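Local structure of DUF5625 domain-containing protein (Sulfurospirillum deleyianum, 3NKG) at residues V74-A79 with D85-T90; L36-H41 with K56-N61; I11-A16 with T96-K101; I7-D12 with F147-I152. The protein is of unknown function but has an antiparallel beta-sandwich domain, probably related to galactose-binding-like domains, which suggests, without proving, a ligand-binding role. One frame throughout, in Å; residues are numbered along the deposited sequence. Where two conformers were deposited one is given.

How the interactions relate
The four contacts show how one small domain is assembled, three lying deep within it and one at its periphery. Interaction 4 packs the two sheets together, and interaction 3, its centre about 9 Å away, sets the loop after strand 7-11 against strand 98-107; they share Ile11 and Asp12. Interaction 2, its centre about 13 Å from that of interaction 3, continues the interior toward helix 49-58, with Phe38 CE2 3.9 Å from Leu13 CD1. Interaction 1, its centre about 30 Å from that of interaction 4, reaches interaction 2 through Leu86 O and Lys56 NZ, 2.9 Å apart. A bound acetic acid molecule, probably from the crystallisation liquor, lies about 5 Å from the side chain of Leu58.

Interaction 1 (V74-A79 with D85-T90); sequences VDYRLA and DLIDET
Apolar contact joins Tyr76 and Ala79, on the first turn of helix 76-83, to the chain that folds back after the helix. Tyr76 carries most of it. With CG anti to the backbone N (chi1 161°), its ring extends toward 85-90, where CE1 lies 3.6 Å from Glu89 CA and approaches Ile87 CD1 obliquely. The same Tyr76 CE1 packs 3.4 Å from Asp88 O. The ring and the Glu89 carboxylate are inclined by 30°, and Glu89 meets the ring through its CB while the acid group lies beyond. Ile87 CD1 touches both helix residues, lying 4.0 Å from Ala79 CB and 3.7 Å from Ala79 O.

No hydrogen bond crosses directly; a water 2.9 Å from Tyr76 OH donates a weak bond to Ile87 O. Were Tyr76 replaced by alanine, a gap would probably open over Glu89 and Ile87, and the water would lose its phenolic partner.

Within each segment, aspartates shape the backbone. Asp88 OD1 takes two bonds from Thr90, one from N above the carboxylate plane and one from OG1 on the syn side. Asp75 OD2 accepts from Arg77 N at 2.7 Å, nearly straight at 169°, on the anti side; its negative charge would probably suit the positive end of the helix dipole. The arrangement thus combines two classic local motifs, an N-cap that starts the helix and an Asx turn in the returning loop, with an aromatic side chain packed between them.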
loop_
_atom_site.group_PDB
_atom_site.type_symbol
_atom_site.label_atom_id
_atom_site.label_comp_id
_atom_site.label_asym_id
_atom_site.label_seq_id
_atom_site.Cartn_x
_atom_site.Cartn_y
_atom_site.Cartn_z
ATOM N N VAL A 74 -8.853 -6.283 15.725
ATOM C CA VAL A 74 -8.718 -7.719 15.896
ATOM C C VAL A 74 -7.726 -7.989 17.012
ATOM O O VAL A 74 -6.629 -7.429 17.016
ATOM C CB VAL A 74 -8.256 -8.383 14.597
ATOM C CG1 VAL A 74 -7.936 -9.872 14.828
ATOM C CG2 VAL A 74 -9.329 -8.234 13.526
ATOM N N ASP A 75 -8.133 -8.821 17.969
ATOM C CA ASP A 75 -7.285 -9.188 19.106
ATOM C C ASP A 75 -6.300 -10.287 18.733
ATOM O O ASP A 75 -6.518 -11.039 17.791
ATOM C CB ASP A 75 -8.132 -9.713 20.267
ATOM C CG ASP A 75 -7.300 -10.006 21.498
ATOM O OD1 ASP A 75 -7.025 -9.052 22.237
ATOM O OD2 ASP A 75 -6.923 -11.179 21.724
ATOM N N TYR A 76 -5.219 -10.370 19.499
ATOM C CA TYR A 76 -4.238 -11.434 19.366
ATOM C C TYR A 76 -4.851 -12.826 19.289
ATOM O O TYR A 76 -4.420 -13.630 18.464
ATOM C CB TYR A 76 -3.190 -11.360 20.512
ATOM C CG TYR A 76 -2.443 -12.648 20.706
ATOM C CD1 TYR A 76 -1.349 -12.974 19.907
ATOM C CD2 TYR A 76 -2.841 -13.557 21.681
ATOM C CE1 TYR A 76 -0.670 -14.189 20.083
ATOM C CE2 TYR A 76 -2.181 -14.754 21.855
ATOM C CZ TYR A 76 -1.103 -15.067 21.059
ATOM O OH TYR A 76 -0.468 -16.263 21.266
ATOM N N ARG A 77 -5.835 -13.139 20.142
ATOM C CA ARG A 77 -6.437 -14.480 20.100
ATOM C C ARG A 77 -6.899 -14.898 18.699
ATOM O O ARG A 77 -6.697 -16.037 18.290
ATOM C CB ARG A 77 -7.614 -14.594 21.053
ATOM C CG ARG A 77 -7.230 -14.678 22.496
ATOM C CD ARG A 77 -8.456 -14.971 23.335
ATOM N NE ARG A 77 -8.234 -14.633 24.730
ATOM C CZ ARG A 77 -9.150 -14.744 25.684
ATOM N NH1 ARG A 77 -10.367 -15.199 25.391
ATOM N NH2 ARG A 77 -8.843 -14.394 26.930
ATOM N N LEU A 78 -7.513 -13.975 17.965
ATOM C CA LEU A 78 -8.022 -14.310 16.632
ATOM C C LEU A 78 -6.895 -14.442 15.630
ATOM O O LEU A 78 -6.904 -15.350 14.809
ATOM C CB LEU A 78 -8.982 -13.241 16.124
ATOM C CG LEU A 78 -10.468 -13.548 16.122
ATOM C CD1 LEU A 78 -11.197 -12.412 15.429
ATOM C CD2 LEU A 78 -10.802 -14.908 15.456
ATOM N N ALA A 79 -5.944 -13.513 15.676
ATOM C CA ALA A 79 -4.752 -13.633 14.856
ATOM C C ALA A 79 -4.053 -14.962 15.136
ATOM O O ALA A 79 -3.496 -15.566 14.238
ATOM C CB ALA A 79 -3.790 -12.475 15.119
ATOM N N ASP A 85 1.492 -21.106 14.759
ATOM C CA ASP A 85 2.914 -21.031 15.093
ATOM C C ASP A 85 3.667 -19.942 14.328
ATOM O O ASP A 85 4.867 -19.758 14.523
ATOM C CB ASP A 85 3.609 -22.365 14.801
ATOM C CG ASP A 85 3.052 -23.513 15.615
ATOM O OD1 ASP A 85 2.314 -23.263 16.597
ATOM O OD2 ASP A 85 3.367 -24.675 15.267
ATOM N N LEU A 86 2.991 -19.232 13.436
ATOM C CA LEU A 86 3.672 -18.185 12.694
ATOM C C LEU A 86 3.917 -16.962 13.576
ATOM O O LEU A 86 4.771 -16.125 13.284
ATOM C CB LEU A 86 2.892 -17.805 11.440
ATOM C CG LEU A 86 3.033 -18.792 10.283
ATOM C CD1 LEU A 86 2.082 -18.404 9.167
ATOM C CD2 LEU A 86 4.479 -18.830 9.780
ATOM N N ILE A 87 3.147 -16.847 14.647
ATOM C CA ILE A 87 3.256 -15.693 15.514
ATOM C C ILE A 87 3.415 -16.133 16.975
ATOM O O ILE A 87 3.197 -17.296 17.308
ATOM C CB ILE A 87 2.027 -14.728 15.379
ATOM C CG1 ILE A 87 0.764 -15.371 15.943
ATOM C CG2 ILE A 87 1.843 -14.321 13.918
ATOM C CD1 ILE A 87 -0.455 -14.437 16.057
ATOM N N ASP A 88 3.810 -15.189 17.828
ATOM C CA ASP A 88 3.861 -15.416 19.265
ATOM C C ASP A 88 3.143 -14.265 19.929
ATOM O O ASP A 88 2.572 -13.399 19.247
ATOM C CB ASP A 88 5.301 -15.545 19.766
ATOM C CG ASP A 88 6.110 -14.267 19.601
ATOM O OD1 ASP A 88 5.527 -13.173 19.397
ATOM O OD2 ASP A 88 7.354 -14.362 19.709
ATOM N N GLU A 89 3.167 -14.236 21.256
ATOM C CA GLU A 89 2.262 -13.335 21.938
ATOM C C GLU A 89 2.690 -11.894 21.850
ATOM O O GLU A 89 1.969 -11.020 22.318
ATOM C CB GLU A 89 2.018 -13.761 23.391
ATOM C CG GLU A 89 3.088 -14.626 23.992
ATOM C CD GLU A 89 2.508 -15.577 25.024
ATOM O OE1 GLU A 89 1.272 -15.521 25.229
ATOM O OE2 GLU A 89 3.272 -16.377 25.618
ATOM N N THR A 90 3.845 -11.629 21.237
ATOM C CA THR A 90 4.258 -10.247 21.045
ATOM C C THR A 90 3.686 -9.644 19.748
ATOM O O THR A 90 3.954 -8.487 19.450
ATOM C CB THR A 90 5.812 -10.070 21.064
ATOM O OG1 THR A 90 6.369 -10.613 19.864
ATOM C CG2 THR A 90 6.452 -10.755 22.300
HETATM O O HOH W 1 1.875 -17.747 20.385
#

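Interaction 2 (L36-H41 with K56-N61); sequences LQFAVH and KFLGFN
Phe38, near the end of strand 30-38, has the most surface buried here and meets Leu58 and Phe57 at the end of helix 49-58. Its CG stands beside the backbone N and anti to the carbonyl carbon (chi1 -65°), which directs the ring toward the helix. The ring receives a single methyl of Leu58: CD2 comes within 3.6 Å of Phe38 CE1, with CZ and CD1 next. The two side chains run past each other in opposite directions, and although the CB of Leu58 does not face the strand, its CD2 branch turns across to the ring.

Phe57 meets the same ring further round, from the same side of its plane. Its CE1 is 4.0 Å from Phe38 CE2, the two side chains crossing at about a right angle. The approach is oblique for both rings, simple packing of aromatic carbons. A serine in place of Phe38 would probably leave Leu58 CD2 and Phe57 CE1 facing a gap and set a hydroxyl among apolar groups.

No hydrogen bond crosses between the segments, and all three touching residues are buried. Just beyond Leu58 the helix stops at Gly59, whose positive phi (98°) would press a side chain against the preceding carbonyl oxygen. Around the contact, Phe38 also rests on Val54 of helix 49-58 and on Met158 of a loop, while Phe60 stacks on Trp55 and leans on helix 76-83. The helix thus covers the end of strand 30-38, in the sheet where that strand lies between 163-169 and 132-140.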
loop_
_atom_site.group_PDB
_atom_site.type_symbol
_atom_site.label_atom_id
_atom_site.label_comp_id
_atom_site.label_asym_id
_atom_site.label_seq_id
_atom_site.Cartn_x
_atom_site.Cartn_y
_atom_site.Cartn_z
ATOM N N LEU A 36 -0.927 -0.408 -1.565
ATOM C CA LEU A 36 0.059 -1.380 -1.989
ATOM C C LEU A 36 -0.645 -2.708 -2.161
ATOM O O LEU A 36 -1.429 -3.119 -1.284
ATOM C CB LEU A 36 1.165 -1.529 -0.922
ATOM C CG LEU A 36 1.914 -0.251 -0.574
ATOM C CD1 LEU A 36 2.879 -0.537 0.553
ATOM C CD2 LEU A 36 2.629 0.283 -1.788
ATOM N N GLN A 37 -0.343 -3.403 -3.255
ATOM C CA GLN A 37 -0.884 -4.735 -3.516
ATOM C C GLN A 37 0.239 -5.754 -3.553
ATOM O O GLN A 37 1.194 -5.602 -4.335
ATOM C CB GLN A 37 -1.605 -4.773 -4.863
ATOM C CG GLN A 37 -2.778 -3.817 -4.978
ATOM C CD GLN A 37 -3.492 -3.954 -6.314
ATOM O OE1 GLN A 37 -2.965 -3.567 -7.360
ATOM N NE2 GLN A 37 -4.687 -4.525 -6.284
ATOM N N PHE A 38 0.106 -6.788 -2.719
ATOM C CA PHE A 38 1.117 -7.842 -2.573
ATOM C C PHE A 38 0.737 -9.099 -3.348
ATOM O O PHE A 38 -0.369 -9.620 -3.189
ATOM C CB PHE A 38 1.249 -8.216 -1.096
ATOM C CG PHE A 38 1.768 -7.108 -0.250
ATOM C CD1 PHE A 38 0.990 -5.965 -0.025
ATOM C CD2 PHE A 38 3.062 -7.164 0.260
ATOM C CE1 PHE A 38 1.482 -4.942 0.738
ATOM C CE2 PHE A 38 3.556 -6.156 1.018
ATOM C CZ PHE A 38 2.784 -5.037 1.270
ATOM N N ALA A 39 1.648 -9.589 -4.181
ATOM C CA ALA A 39 1.457 -10.901 -4.825
ATOM C C ALA A 39 1.632 -12.048 -3.835
ATOM O O ALA A 39 2.415 -11.958 -2.888
ATOM C CB ALA A 39 2.396 -11.074 -5.986
ATOM N N VAL A 40 0.891 -13.127 -4.063
ATOM C CA VAL A 40 0.861 -14.262 -3.148
ATOM C C VAL A 40 0.791 -15.532 -3.991
ATOM O O VAL A 40 0.201 -15.519 -5.075
ATOM C CB VAL A 40 -0.365 -14.166 -2.215
ATOM C CG1 VAL A 40 -0.456 -15.370 -1.324
ATOM C CG2 VAL A 40 -0.293 -12.885 -1.355
ATOM N N HIS A 41 1.410 -16.616 -3.527
ATOM C CA HIS A 41 1.307 -17.890 -4.241
ATOM C C HIS A 41 -0.124 -18.435 -4.193
ATOM O O HIS A 41 -0.793 -18.368 -3.166
ATOM C CB HIS A 41 2.282 -18.922 -3.674
ATOM C CG HIS A 41 3.722 -18.587 -3.910
ATOM N ND1 HIS A 41 4.197 -18.165 -5.134
ATOM C CD2 HIS A 41 4.793 -18.627 -3.083
ATOM C CE1 HIS A 41 5.498 -17.948 -5.047
ATOM N NE2 HIS A 41 5.886 -18.224 -3.815
ATOM N N LYS A 56 0.270 -12.177 7.872
ATOM C CA LYS A 56 1.026 -11.855 9.079
ATOM C C LYS A 56 1.727 -10.487 8.962
ATOM O O LYS A 56 1.650 -9.639 9.872
ATOM C CB LYS A 56 2.049 -12.958 9.366
ATOM C CG LYS A 56 3.036 -12.589 10.483
ATOM C CD LYS A 56 3.984 -13.769 10.755
ATOM C CE LYS A 56 5.333 -13.318 11.297
ATOM N NZ LYS A 56 6.239 -14.506 11.431
ATOM N N PHE A 57 2.403 -10.284 7.830
ATOM C CA PHE A 57 3.119 -9.027 7.533
ATOM C C PHE A 57 2.156 -7.814 7.491
ATOM O O PHE A 57 2.456 -6.751 8.033
ATOM C CB PHE A 57 3.846 -9.171 6.172
ATOM C CG PHE A 57 4.726 -8.005 5.818
ATOM C CD1 PHE A 57 4.233 -6.934 5.090
ATOM C CD2 PHE A 57 6.058 -7.974 6.232
ATOM C CE1 PHE A 57 5.059 -5.836 4.762
ATOM C CE2 PHE A 57 6.890 -6.893 5.918
ATOM C CZ PHE A 57 6.388 -5.815 5.176
ATOM N N LEU A 58 1.031 -7.958 6.787
ATOM C CA LEU A 58 0.037 -6.872 6.676
ATOM C C LEU A 58 -0.620 -6.490 8.013
ATOM O O LEU A 58 -0.877 -5.308 8.273
ATOM C CB LEU A 58 -1.064 -7.252 5.667
ATOM C CG LEU A 58 -0.634 -7.294 4.191
ATOM C CD1 LEU A 58 -1.757 -7.779 3.262
ATOM C CD2 LEU A 58 -0.135 -5.911 3.783
ATOM N N GLY A 59 -0.918 -7.484 8.846
ATOM C CA GLY A 59 -1.682 -7.249 10.060
ATOM C C GLY A 59 -3.162 -7.571 9.876
ATOM O O GLY A 59 -3.580 -7.962 8.787
ATOM N N PHE A 60 -3.950 -7.378 10.936
ATOM C CA PHE A 60 -5.383 -7.680 10.946
ATOM C C PHE A 60 -6.294 -6.461 11.145
ATOM O O PHE A 60 -7.455 -6.491 10.773
ATOM C CB PHE A 60 -5.658 -8.707 12.057
ATOM C CG PHE A 60 -5.143 -10.074 11.735
ATOM C CD1 PHE A 60 -3.778 -10.346 11.776
ATOM C CD2 PHE A 60 -6.012 -11.086 11.379
ATOM C CE1 PHE A 60 -3.293 -11.603 11.467
ATOM C CE2 PHE A 60 -5.532 -12.367 11.071
ATOM C CZ PHE A 60 -4.175 -12.620 11.107
ATOM N N ASN A 61 -5.777 -5.425 11.802
ATOM C CA ASN A 61 -6.516 -4.185 12.011
ATOM C C ASN A 61 -6.705 -3.439 10.692
ATOM O O ASN A 61 -5.857 -3.542 9.794
ATOM C CB ASN A 61 -5.752 -3.288 13.015
ATOM C CG ASN A 61 -5.798 -3.849 14.443
ATOM O OD1 ASN A 61 -6.703 -4.605 14.773
ATOM N ND2 ASN A 61 -4.814 -3.494 15.275
#

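Interaction 3 (I11-A16 with T96-K101); sequences IDLSQA and TVVPIK
Val98 is the first residue along 96-101 to meet the loop 11-16, and it does so through one methyl: CG1 lies 4.3 Å from Leu13 CD2. This opens strand 98-107, whose backbone at Val98 pairs with Thr123 of the neighbouring strand. Pro99 follows, packing on Met122 and Glu153. The contact belongs to the interior of a beta sandwich: strand 98-107 lies in one four-stranded sheet, and the loop 11-16 leads from strand 7-11 of the other sheet to strand 18-26 of this one.

Ile100 brings the second methyl, its CD1 4.2 Å from Leu13 CD2. The CB of Ile100 does not aim at the loop; the bend of the chain (chi1 -63°, chi2 -72°) swings CD1 round to it. One leucine methyl is therefore met by two residues of the strand, one on each side of Pro99 in the sequence, at distances that make this light van der Waals packing. Leu13 itself is the middle residue of an Asx turn, in which Asp12 OD1 accepts from Ser14 N at 2.9 Å, above the carboxylate plane, and from Ser14 OG at 2.6 Å, through the syn lone pair.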
loop_
_atom_site.group_PDB
_atom_site.type_symbol
_atom_site.label_atom_id
_atom_site.label_comp_id
_atom_site.label_asym_id
_atom_site.label_seq_id
_atom_site.Cartn_x
_atom_site.Cartn_y
_atom_site.Cartn_z
ATOM N N ILE A 11 7.067 -1.781 -7.114
ATOM C CA ILE A 11 8.088 -1.297 -6.198
ATOM C C ILE A 11 8.767 -2.451 -5.448
ATOM O O ILE A 11 8.236 -3.568 -5.379
ATOM C CB ILE A 11 7.511 -0.316 -5.192
ATOM C CG1 ILE A 11 6.461 -1.009 -4.331
ATOM C CG2 ILE A 11 6.890 0.868 -5.926
ATOM C CD1 ILE A 11 5.980 -0.132 -3.209
ATOM N N ASP A 12 9.927 -2.145 -4.873
ATOM C CA ASP A 12 10.794 -3.118 -4.214
ATOM C C ASP A 12 10.926 -2.798 -2.726
ATOM O O ASP A 12 11.707 -1.924 -2.354
ATOM C CB ASP A 12 12.179 -3.049 -4.855
ATOM C CG ASP A 12 13.150 -4.067 -4.255
ATOM O OD1 ASP A 12 12.757 -4.797 -3.310
ATOM O OD2 ASP A 12 14.299 -4.149 -4.740
ATOM N N LEU A 13 10.197 -3.525 -1.873
ATOM C CA LEU A 13 10.244 -3.266 -0.430
ATOM C C LEU A 13 11.404 -3.972 0.277
ATOM O O LEU A 13 11.547 -3.837 1.487
ATOM C CB LEU A 13 8.948 -3.725 0.249
ATOM C CG LEU A 13 7.598 -3.166 -0.188
ATOM C CD1 LEU A 13 6.572 -3.651 0.822
ATOM C CD2 LEU A 13 7.622 -1.654 -0.228
ATOM N N SER A 14 12.221 -4.726 -0.458
ATOM C CA SER A 14 13.342 -5.446 0.173
ATOM C C SER A 14 14.589 -4.559 0.319
ATOM O O SER A 14 15.512 -4.906 1.043
ATOM C CB SER A 14 13.689 -6.716 -0.618
ATOM O OG SER A 14 14.215 -6.374 -1.894
ATOM N N GLN A 15 14.614 -3.409 -0.367
ATOM C CA GLN A 15 15.777 -2.507 -0.336
ATOM C C GLN A 15 15.458 -1.115 0.230
ATOM O O GLN A 15 14.594 -0.423 -0.296
ATOM C CB GLN A 15 16.364 -2.339 -1.746
ATOM C CG GLN A 15 16.981 -3.601 -2.334
ATOM C CD GLN A 15 18.251 -4.023 -1.605
ATOM O OE1 GLN A 15 19.225 -3.271 -1.548
ATOM N NE2 GLN A 15 18.244 -5.230 -1.040
ATOM N N ALA A 16 16.188 -0.694 1.264
ATOM C CA ALA A 16 16.061 0.668 1.810
ATOM C C ALA A 16 16.382 1.698 0.738
ATOM O O ALA A 16 17.312 1.502 -0.043
ATOM C CB ALA A 16 16.974 0.854 3.045
ATOM N N THR A 96 3.316 -5.170 10.162
ATOM C CA THR A 96 4.622 -4.548 10.059
ATOM C C THR A 96 4.480 -3.156 9.474
ATOM O O THR A 96 3.889 -2.975 8.412
ATOM C CB THR A 96 5.557 -5.374 9.183
ATOM O OG1 THR A 96 5.789 -6.623 9.821
ATOM C CG2 THR A 96 6.903 -4.655 8.983
ATOM N N VAL A 97 4.991 -2.160 10.189
ATOM C CA VAL A 97 4.847 -0.791 9.711
ATOM C C VAL A 97 5.805 -0.622 8.558
ATOM O O VAL A 97 6.963 -0.970 8.679
ATOM C CB VAL A 97 5.165 0.253 10.794
ATOM C CG1 VAL A 97 5.292 1.640 10.158
ATOM C CG2 VAL A 97 4.081 0.244 11.890
ATOM N N VAL A 98 5.317 -0.101 7.437
ATOM C CA VAL A 98 6.173 0.135 6.266
ATOM C C VAL A 98 6.159 1.628 5.873
ATOM O O VAL A 98 5.165 2.128 5.352
ATOM C CB VAL A 98 5.731 -0.730 5.068
ATOM C CG1 VAL A 98 6.597 -0.430 3.815
ATOM C CG2 VAL A 98 5.801 -2.221 5.436
ATOM N N PRO A 99 7.264 2.332 6.151
ATOM C CA PRO A 99 7.374 3.763 5.833
ATOM C C PRO A 99 7.547 3.925 4.350
ATOM O O PRO A 99 8.456 3.329 3.781
ATOM C CB PRO A 99 8.674 4.197 6.526
ATOM C CG PRO A 99 9.047 3.054 7.461
ATOM C CD PRO A 99 8.455 1.813 6.862
ATOM N N ILE A 100 6.676 4.722 3.748
ATOM C CA ILE A 100 6.671 4.977 2.318
ATOM C C ILE A 100 6.622 6.485 2.164
ATOM O O ILE A 100 5.768 7.153 2.760
ATOM C CB ILE A 100 5.400 4.436 1.673
ATOM C CG1 ILE A 100 5.325 2.913 1.827
ATOM C CG2 ILE A 100 5.333 4.823 0.191
ATOM C CD1 ILE A 100 6.308 2.175 0.973
ATOM N N LYS A 101 7.528 7.030 1.369
ATOM C CA LYS A 101 7.486 8.452 1.093
ATOM C C LYS A 101 6.938 8.679 -0.303
ATOM O O LYS A 101 7.484 8.176 -1.304
ATOM C CB LYS A 101 8.873 9.076 1.247
ATOM C CG LYS A 101 8.898 10.589 1.115
ATOM C CD LYS A 101 10.297 11.118 1.429
ATOM C CE LYS A 101 10.627 12.345 0.613
ATOM N NZ LYS A 101 11.980 12.884 0.953
#

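Interaction 4 (I7-D12 with F147-I152); sequences ISIPID and FRIENI
The Asn151 amide is the flat group of this contact, and Asp12 O lies over one of its faces, 3.6 Å from Asn151 ND2. The amide sits where the two sheets of a beta sandwich pack face to face. Strand 7-11 is an outermost strand of one sheet, while 143-151 lies inside the other, between 18-26 and 98-107. The carbonyl oxygen of Asp12 stands well out of the amide plane, and the approach is packing, with no hydrogen bond; that oxygen has its own partner in Ser18 OG. Over the same face, near the other end of the amide, sits Leu13 CD2, close to Asn151 OD1. The nitrogen is held elsewhere: Asn151 ND2 donates to Gln15 O and Glu153 O, two bonds that fix the rotation of the amide and satisfy its buried N-H groups. The amide reaches the loop because chi1 (176°) places CG opposite the backbone N.

No hydrogen bond joins the two segments. Their grip is made by isoleucines, with Ile149 the common partner of Ile9 and Ile11. Ile149 lies between the two sheets, its chain leaving strand 143-151 toward strand 7-11.

The two isoleucine contacts differ in closeness. Ile11 reaches Ile149 through the CG2 branch of each, at a loose 4.5 Å. Ile9 and Ile149 cross at a slant, and their terminal methyls meet, Ile9 CD1 lying 3.9 Å from Ile149 CD1.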
loop_
_atom_site.group_PDB
_atom_site.type_symbol
_atom_site.label_atom_id
_atom_site.label_comp_id
_atom_site.label_asym_id
_atom_site.label_seq_id
_atom_site.Cartn_x
_atom_site.Cartn_y
_atom_site.Cartn_z
ATOM N N ILE A 7 -3.866 2.393 -12.100
ATOM C CA ILE A 7 -2.477 2.488 -12.518
ATOM C C ILE A 7 -1.637 1.774 -11.474
ATOM O O ILE A 7 -1.805 2.020 -10.280
ATOM C CB ILE A 7 -2.052 3.948 -12.571
ATOM C CG1 ILE A 7 -2.858 4.673 -13.651
ATOM C CG2 ILE A 7 -0.570 4.063 -12.836
ATOM C CD1 ILE A 7 -2.782 6.165 -13.533
ATOM N N SER A 8 -0.752 0.879 -11.911
ATOM C CA SER A 8 0.119 0.152 -10.977
ATOM C C SER A 8 1.596 0.391 -11.256
ATOM O O SER A 8 2.033 0.379 -12.396
ATOM C CB SER A 8 -0.169 -1.349 -10.993
ATOM O OG SER A 8 -1.355 -1.671 -10.270
ATOM N N ILE A 9 2.363 0.606 -10.194
ATOM C CA ILE A 9 3.779 0.888 -10.296
ATOM C C ILE A 9 4.521 -0.146 -9.437
ATOM O O ILE A 9 4.365 -0.158 -8.219
ATOM C CB ILE A 9 4.056 2.327 -9.797
ATOM C CG1 ILE A 9 3.356 3.351 -10.693
ATOM C CG2 ILE A 9 5.550 2.647 -9.703
ATOM C CD1 ILE A 9 3.350 4.754 -10.109
ATOM N N PRO A 10 5.306 -1.030 -10.072
ATOM C CA PRO A 10 6.023 -2.032 -9.285
ATOM C C PRO A 10 7.038 -1.375 -8.382
ATOM O O PRO A 10 7.774 -0.502 -8.829
ATOM C CB PRO A 10 6.733 -2.882 -10.349
ATOM C CG PRO A 10 5.865 -2.749 -11.561
ATOM C CD PRO A 10 5.421 -1.292 -11.518
ATOM N N ILE A 11 7.067 -1.781 -7.114
ATOM C CA ILE A 11 8.088 -1.297 -6.198
ATOM C C ILE A 11 8.767 -2.451 -5.448
ATOM O O ILE A 11 8.236 -3.568 -5.379
ATOM C CB ILE A 11 7.511 -0.316 -5.192
ATOM C CG1 ILE A 11 6.461 -1.009 -4.331
ATOM C CG2 ILE A 11 6.890 0.868 -5.926
ATOM C CD1 ILE A 11 5.980 -0.132 -3.209
ATOM N N ASP A 12 9.927 -2.145 -4.873
ATOM C CA ASP A 12 10.794 -3.118 -4.214
ATOM C C ASP A 12 10.926 -2.798 -2.726
ATOM O O ASP A 12 11.707 -1.924 -2.354
ATOM C CB ASP A 12 12.179 -3.049 -4.855
ATOM C CG ASP A 12 13.150 -4.067 -4.255
ATOM O OD1 ASP A 12 12.757 -4.797 -3.310
ATOM O OD2 ASP A 12 14.299 -4.149 -4.740
ATOM N N PHE A 147 4.584 11.027 -9.954
ATOM C CA PHE A 147 4.597 10.377 -8.662
ATOM C C PHE A 147 5.972 9.781 -8.414
ATOM O O PHE A 147 6.500 9.037 -9.229
ATOM C CB PHE A 147 3.561 9.266 -8.635
ATOM C CG PHE A 147 2.165 9.728 -8.328
ATOM C CD1 PHE A 147 1.458 10.513 -9.235
ATOM C CD2 PHE A 147 1.548 9.360 -7.131
ATOM C CE1 PHE A 147 0.156 10.939 -8.954
ATOM C CE2 PHE A 147 0.262 9.769 -6.841
ATOM C CZ PHE A 147 -0.446 10.560 -7.757
ATOM N N ARG A 148 6.555 10.108 -7.279
ATOM C CA ARG A 148 7.794 9.476 -6.876
ATOM C C ARG A 148 7.499 8.699 -5.597
ATOM O O ARG A 148 6.936 9.243 -4.649
ATOM C CB ARG A 148 8.858 10.537 -6.639
ATOM C CG ARG A 148 10.188 9.998 -6.201
ATOM C CD ARG A 148 11.117 11.152 -5.871
ATOM N NE ARG A 148 12.221 10.705 -5.039
ATOM C CZ ARG A 148 13.497 10.742 -5.400
ATOM N NH1 ARG A 148 14.432 10.314 -4.553
ATOM N NH2 ARG A 148 13.839 11.213 -6.598
ATOM N N ILE A 149 7.854 7.419 -5.590
ATOM C CA ILE A 149 7.556 6.551 -4.456
ATOM C C ILE A 149 8.858 5.938 -3.962
ATOM O O ILE A 149 9.575 5.300 -4.728
ATOM C CB ILE A 149 6.559 5.420 -4.804
ATOM C CG1 ILE A 149 5.257 5.990 -5.370
ATOM C CG2 ILE A 149 6.260 4.563 -3.523
ATOM C CD1 ILE A 149 5.206 6.061 -6.896
ATOM N N GLU A 150 9.163 6.170 -2.687
ATOM C CA GLU A 150 10.392 5.704 -2.086
ATOM C C GLU A 150 10.066 4.797 -0.905
ATOM O O GLU A 150 9.296 5.162 -0.010
ATOM C CB GLU A 150 11.254 6.889 -1.619
ATOM C CG GLU A 150 12.454 6.468 -0.745
ATOM C CD GLU A 150 13.483 7.593 -0.488
ATOM O OE1 GLU A 150 13.227 8.760 -0.855
ATOM O OE2 GLU A 150 14.568 7.299 0.083
ATOM N N ASN A 151 10.633 3.597 -0.939
ATOM C CA ASN A 151 10.574 2.671 0.183
ATOM C C ASN A 151 11.711 2.997 1.151
ATOM O O ASN A 151 12.895 2.899 0.802
ATOM C CB ASN A 151 10.674 1.219 -0.307
ATOM C CG ASN A 151 10.722 0.231 0.830
ATOM O OD1 ASN A 151 9.778 0.129 1.629
ATOM N ND2 ASN A 151 11.836 -0.496 0.932
ATOM N N ILE A 152 11.365 3.408 2.367
ATOM C CA ILE A 152 12.386 3.859 3.321
ATOM C C ILE A 152 13.196 2.712 3.966
ATOM O O ILE A 152 14.432 2.770 4.024
ATOM C CB ILE A 152 11.781 4.787 4.421
ATOM C CG1 ILE A 152 11.050 5.972 3.774
ATOM C CG2 ILE A 152 12.855 5.290 5.383
ATOM C CD1 ILE A 152 11.969 6.909 3.001
#